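Local coordinates for cellulose binding protein (PDB 4JJO) that probably binds cellulose through this expansin portion, within a larger protein predicted to hydrolyse beta-1,4-glucosidic linkages of cellulose and related glucans, at residues R113-Q126 / Y153-G165. Sequence-based numbering, arbitrary orientation. Where two conformers were deposited one is given.
Sequences RVKEGSSRWWAGLQ and YGYWVTPSPIQDG
L125 and W156 form an antiparallel hydrogen-bonded pair that joins strands 124-128 and 156-157: L125 N donates to W156 O at 2.7 Å, and W156 N answers to L125 O. Beside it, G124 faces V157 as a non-hydrogen-bonded pair; glycine suits the place, since a CB there would crowd K115 CB. Further along, T158 N donates to A123 O, and A123 N reaches T158 OG1 at 2.9 Å and an N-H...O angle of 166°. The threonine's chi1 of 54° sets this hydroxyl between its backbone N and carbonyl carbon, facing A123. Beyond the strands, I162 N donates to R120 O at 3.0 Å.

Aliphatic chains sandwich the Y155 ring. Q126 CB lies over one face, 3.7 Å from the centroid, and K115 CG over the opposite face at 4.2 Å, both CH-pi contacts. K115 then runs on, fully extended, until NZ donates to Y153 OH at 3.0 Å, a distance that the long aliphatic stem of a lysine can bridge. V157 CG1 meets W122 CZ2 at 3.3 Å, while T158 OG1 sits over a face of the same indole.

Charged groups flank this packing. D164 CB lies over the centre of the R120 guanidinium, and the carboxylate, its plane 5° from that of the guanidinium, is stacked toward NH1; NH1 to OD2 is a long 3.7 Å, a purely electrostatic salt bridge. At the other end R113 grips Q126 OE1 side-on through NE and NH2, while R113 NH1 and Q126 NE2 hydrogen-bond to I18 O and S24 O, respectively, tying this sheet to the N-terminal part of the chain.

The pairing belongs to the immunoglobulin-like beta sandwich of the expansin C-terminal domain, where W121, W122 and Y153 probably form the surface aromatic row that binds cellulose, as in related bacterial expansins.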
# COMPACT_ATOMS: atom_id res chain seq x y z
N ARG A 113 3.55 5.44 -9.53
CA ARG A 113 4.99 5.49 -9.69
C ARG A 113 5.45 4.35 -10.59
O ARG A 113 5.25 3.18 -10.27
CB ARG A 113 5.72 5.42 -8.35
CG ARG A 113 7.23 5.39 -8.51
CD ARG A 113 7.98 5.60 -7.20
NE ARG A 113 7.73 4.54 -6.23
CZ ARG A 113 8.57 4.18 -5.27
NH1 ARG A 113 9.74 4.79 -5.13
NH2 ARG A 113 8.24 3.20 -4.43
N VAL A 114 6.04 4.71 -11.72
CA VAL A 114 6.65 3.72 -12.59
C VAL A 114 7.94 3.25 -11.93
O VAL A 114 8.72 4.06 -11.44
CB VAL A 114 6.97 4.31 -13.98
CG1 VAL A 114 7.64 3.26 -14.84
CG2 VAL A 114 5.70 4.81 -14.64
N LYS A 115 8.15 1.94 -11.91
CA LYS A 115 9.33 1.37 -11.28
C LYS A 115 10.58 1.76 -12.05
O LYS A 115 10.56 1.83 -13.28
CB LYS A 115 9.23 -0.15 -11.24
CG LYS A 115 10.30 -0.79 -10.36
CD LYS A 115 10.24 -2.31 -10.39
CE LYS A 115 11.22 -2.89 -9.39
NZ LYS A 115 11.38 -4.37 -9.49
N GLU A 116 11.66 2.03 -11.33
CA GLU A 116 12.96 2.29 -11.95
C GLU A 116 13.28 1.16 -12.91
O GLU A 116 13.06 -0.01 -12.57
CB GLU A 116 14.04 2.37 -10.87
CG GLU A 116 14.00 3.63 -10.00
CD GLU A 116 13.01 3.52 -8.84
OE1 GLU A 116 12.29 2.51 -8.75
OE2 GLU A 116 12.96 4.47 -8.02
N GLY A 117 13.82 1.48 -14.08
CA GLY A 117 14.18 0.47 -15.05
C GLY A 117 13.10 0.13 -16.05
O GLY A 117 13.36 -0.56 -17.04
N SER A 118 11.88 0.60 -15.81
CA SER A 118 10.76 0.32 -16.69
C SER A 118 11.00 0.84 -18.11
O SER A 118 11.69 1.84 -18.30
CB SER A 118 9.47 0.93 -16.14
OG SER A 118 9.10 0.33 -14.91
N SER A 119 10.42 0.14 -19.08
CA SER A 119 10.49 0.52 -20.48
C SER A 119 9.29 -0.10 -21.20
O SER A 119 8.44 -0.72 -20.56
CB SER A 119 11.79 0.02 -21.11
OG SER A 119 11.85 -1.39 -21.10
N ARG A 120 9.22 0.06 -22.51
CA ARG A 120 8.14 -0.57 -23.28
C ARG A 120 8.27 -2.09 -23.26
O ARG A 120 7.28 -2.80 -23.42
CB ARG A 120 8.14 -0.05 -24.72
CG ARG A 120 7.65 1.39 -24.88
CD ARG A 120 8.28 2.07 -26.09
NE ARG A 120 7.94 1.42 -27.35
CZ ARG A 120 8.42 1.79 -28.54
NH1 ARG A 120 9.27 2.80 -28.63
NH2 ARG A 120 8.04 1.14 -29.63
N TRP A 121 9.49 -2.58 -23.07
CA TRP A 121 9.74 -4.02 -23.03
C TRP A 121 9.11 -4.66 -21.80
O TRP A 121 8.49 -5.72 -21.89
CB TRP A 121 11.25 -4.30 -23.02
CG TRP A 121 11.99 -3.79 -24.22
CD1 TRP A 121 12.73 -2.65 -24.30
CD2 TRP A 121 12.06 -4.41 -25.51
NE1 TRP A 121 13.26 -2.52 -25.55
CE2 TRP A 121 12.86 -3.59 -26.32
CE3 TRP A 121 11.52 -5.57 -26.06
CZ2 TRP A 121 13.14 -3.89 -27.65
CZ3 TRP A 121 11.79 -5.87 -27.38
CH2 TRP A 121 12.60 -5.04 -28.16
N TRP A 122 9.28 -3.99 -20.67
CA TRP A 122 8.80 -4.49 -19.38
C TRP A 122 8.70 -3.32 -18.43
O TRP A 122 9.61 -2.50 -18.34
CB TRP A 122 9.78 -5.53 -18.82
CG TRP A 122 9.34 -6.15 -17.52
CD1 TRP A 122 8.60 -7.29 -17.36
CD2 TRP A 122 9.62 -5.66 -16.20
NE1 TRP A 122 8.40 -7.54 -16.02
CE2 TRP A 122 9.01 -6.56 -15.29
CE3 TRP A 122 10.31 -4.55 -15.70
CZ2 TRP A 122 9.09 -6.38 -13.91
CZ3 TRP A 122 10.38 -4.38 -14.33
CH2 TRP A 122 9.77 -5.28 -13.45
N ALA A 123 7.59 -3.23 -17.71
CA ALA A 123 7.39 -2.11 -16.80
C ALA A 123 6.68 -2.55 -15.53
O ALA A 123 5.97 -3.55 -15.50
CB ALA A 123 6.59 -1.01 -17.49
N GLY A 124 6.91 -1.78 -14.47
CA GLY A 124 6.22 -1.97 -13.21
C GLY A 124 5.53 -0.69 -12.80
O GLY A 124 6.07 0.40 -12.98
N LEU A 125 4.33 -0.82 -12.25
CA LEU A 125 3.59 0.32 -11.74
C LEU A 125 3.20 0.10 -10.29
O LEU A 125 2.79 -1.00 -9.91
CB LEU A 125 2.32 0.58 -12.55
CG LEU A 125 2.44 0.90 -14.04
CD1 LEU A 125 1.06 1.27 -14.57
CD2 LEU A 125 3.42 2.03 -14.28
N GLN A 126 3.33 1.14 -9.49
CA GLN A 126 2.86 1.12 -8.12
C GLN A 126 1.72 2.12 -7.98
O GLN A 126 1.84 3.28 -8.39
CB GLN A 126 4.00 1.48 -7.18
CG GLN A 126 3.58 1.63 -5.73
CD GLN A 126 4.76 1.88 -4.82
OE1 GLN A 126 5.51 2.82 -5.03
NE2 GLN A 126 4.93 1.01 -3.83
N TYR A 153 5.79 -7.47 -3.84
CA TYR A 153 6.55 -6.35 -3.28
C TYR A 153 5.95 -4.97 -3.58
O TYR A 153 6.63 -3.95 -3.48
CB TYR A 153 8.02 -6.41 -3.71
CG TYR A 153 8.25 -6.33 -5.20
CD1 TYR A 153 8.28 -5.10 -5.86
CD2 TYR A 153 8.48 -7.47 -5.95
CE1 TYR A 153 8.51 -5.02 -7.22
CE2 TYR A 153 8.70 -7.40 -7.31
CZ TYR A 153 8.72 -6.18 -7.94
OH TYR A 153 8.94 -6.10 -9.29
N GLY A 154 4.67 -4.94 -3.94
CA GLY A 154 3.93 -3.69 -3.99
C GLY A 154 3.79 -3.05 -5.36
O GLY A 154 3.26 -1.94 -5.47
N TYR A 155 4.25 -3.74 -6.40
CA TYR A 155 4.11 -3.24 -7.76
C TYR A 155 3.21 -4.14 -8.60
O TYR A 155 2.83 -5.23 -8.18
CB TYR A 155 5.48 -3.13 -8.44
CG TYR A 155 6.23 -1.86 -8.14
CD1 TYR A 155 6.24 -0.81 -9.06
CD2 TYR A 155 6.94 -1.70 -6.96
CE1 TYR A 155 6.93 0.35 -8.80
CE2 TYR A 155 7.64 -0.54 -6.69
CZ TYR A 155 7.63 0.49 -7.62
OH TYR A 155 8.32 1.64 -7.35
N TRP A 156 2.89 -3.65 -9.79
CA TRP A 156 2.16 -4.42 -10.79
C TRP A 156 3.01 -4.43 -12.05
O TRP A 156 3.44 -3.37 -12.50
CB TRP A 156 0.81 -3.77 -11.08
CG TRP A 156 -0.13 -3.79 -9.92
CD1 TRP A 156 -0.13 -2.95 -8.85
CD2 TRP A 156 -1.22 -4.70 -9.72
NE1 TRP A 156 -1.16 -3.28 -8.00
CE2 TRP A 156 -1.83 -4.35 -8.51
CE3 TRP A 156 -1.72 -5.78 -10.45
CZ2 TRP A 156 -2.94 -5.04 -8.01
CZ3 TRP A 156 -2.82 -6.46 -9.96
CH2 TRP A 156 -3.41 -6.09 -8.75
N VAL A 157 3.27 -5.60 -12.61
CA VAL A 157 4.20 -5.70 -13.73
C VAL A 157 3.56 -6.22 -15.01
O VAL A 157 2.52 -6.89 -14.99
CB VAL A 157 5.43 -6.57 -13.39
CG1 VAL A 157 6.22 -5.95 -12.25
CG2 VAL A 157 5.02 -7.99 -13.06
N THR A 158 4.19 -5.90 -16.13
CA THR A 158 3.69 -6.26 -17.44
C THR A 158 4.07 -7.69 -17.81
O THR A 158 5.22 -8.10 -17.64
CB THR A 158 4.26 -5.31 -18.51
OG1 THR A 158 5.69 -5.29 -18.41
CG2 THR A 158 3.73 -3.90 -18.30
N PRO A 159 3.10 -8.47 -18.31
CA PRO A 159 3.35 -9.83 -18.81
C PRO A 159 3.89 -9.82 -20.23
O PRO A 159 4.36 -10.84 -20.73
CB PRO A 159 1.96 -10.47 -18.78
CG PRO A 159 1.04 -9.33 -19.03
CD PRO A 159 1.67 -8.13 -18.37
N SER A 160 3.82 -8.66 -20.87
CA SER A 160 4.27 -8.51 -22.25
C SER A 160 4.38 -7.02 -22.56
O SER A 160 3.88 -6.19 -21.79
CB SER A 160 3.31 -9.20 -23.21
OG SER A 160 2.00 -8.67 -23.12
N PRO A 161 5.06 -6.66 -23.66
CA PRO A 161 5.34 -5.25 -23.94
C PRO A 161 4.11 -4.35 -24.00
O PRO A 161 2.99 -4.81 -24.24
CB PRO A 161 6.02 -5.30 -25.31
CG PRO A 161 6.63 -6.64 -25.37
CD PRO A 161 5.67 -7.55 -24.67
N ILE A 162 4.34 -3.06 -23.77
CA ILE A 162 3.30 -2.05 -23.85
C ILE A 162 3.60 -1.08 -24.97
O ILE A 162 4.73 -1.02 -25.47
CB ILE A 162 3.14 -1.28 -22.53
CG1 ILE A 162 4.49 -0.68 -22.10
CG2 ILE A 162 2.60 -2.19 -21.45
CD1 ILE A 162 4.38 0.32 -20.97
N GLN A 163 2.60 -0.31 -25.36
CA GLN A 163 2.73 0.61 -26.48
C GLN A 163 3.49 1.87 -26.09
O GLN A 163 3.53 2.26 -24.92
CB GLN A 163 1.35 0.97 -27.04
CG GLN A 163 0.46 1.75 -26.08
CD GLN A 163 -0.93 1.96 -26.64
OE1 GLN A 163 -1.53 1.05 -27.19
NE2 GLN A 163 -1.44 3.18 -26.51
N ASP A 164 4.10 2.50 -27.09
CA ASP A 164 4.85 3.73 -26.90
C ASP A 164 3.89 4.89 -26.68
O ASP A 164 2.69 4.76 -26.92
CB ASP A 164 5.74 3.99 -28.12
CG ASP A 164 6.64 5.20 -27.95
OD1 ASP A 164 6.89 5.60 -26.79
OD2 ASP A 164 7.09 5.74 -28.97
N GLY A 165 4.41 6.02 -26.22
CA GLY A 165 3.59 7.19 -25.98
C GLY A 165 2.99 7.19 -24.58
O GLY A 165 3.36 6.37 -23.74
O HOH W 1 6.12 -0.14 -27.79
O HOH W 2 6.65 -7.12 -20.45
O HOH W 3 6.52 -10.10 -15.76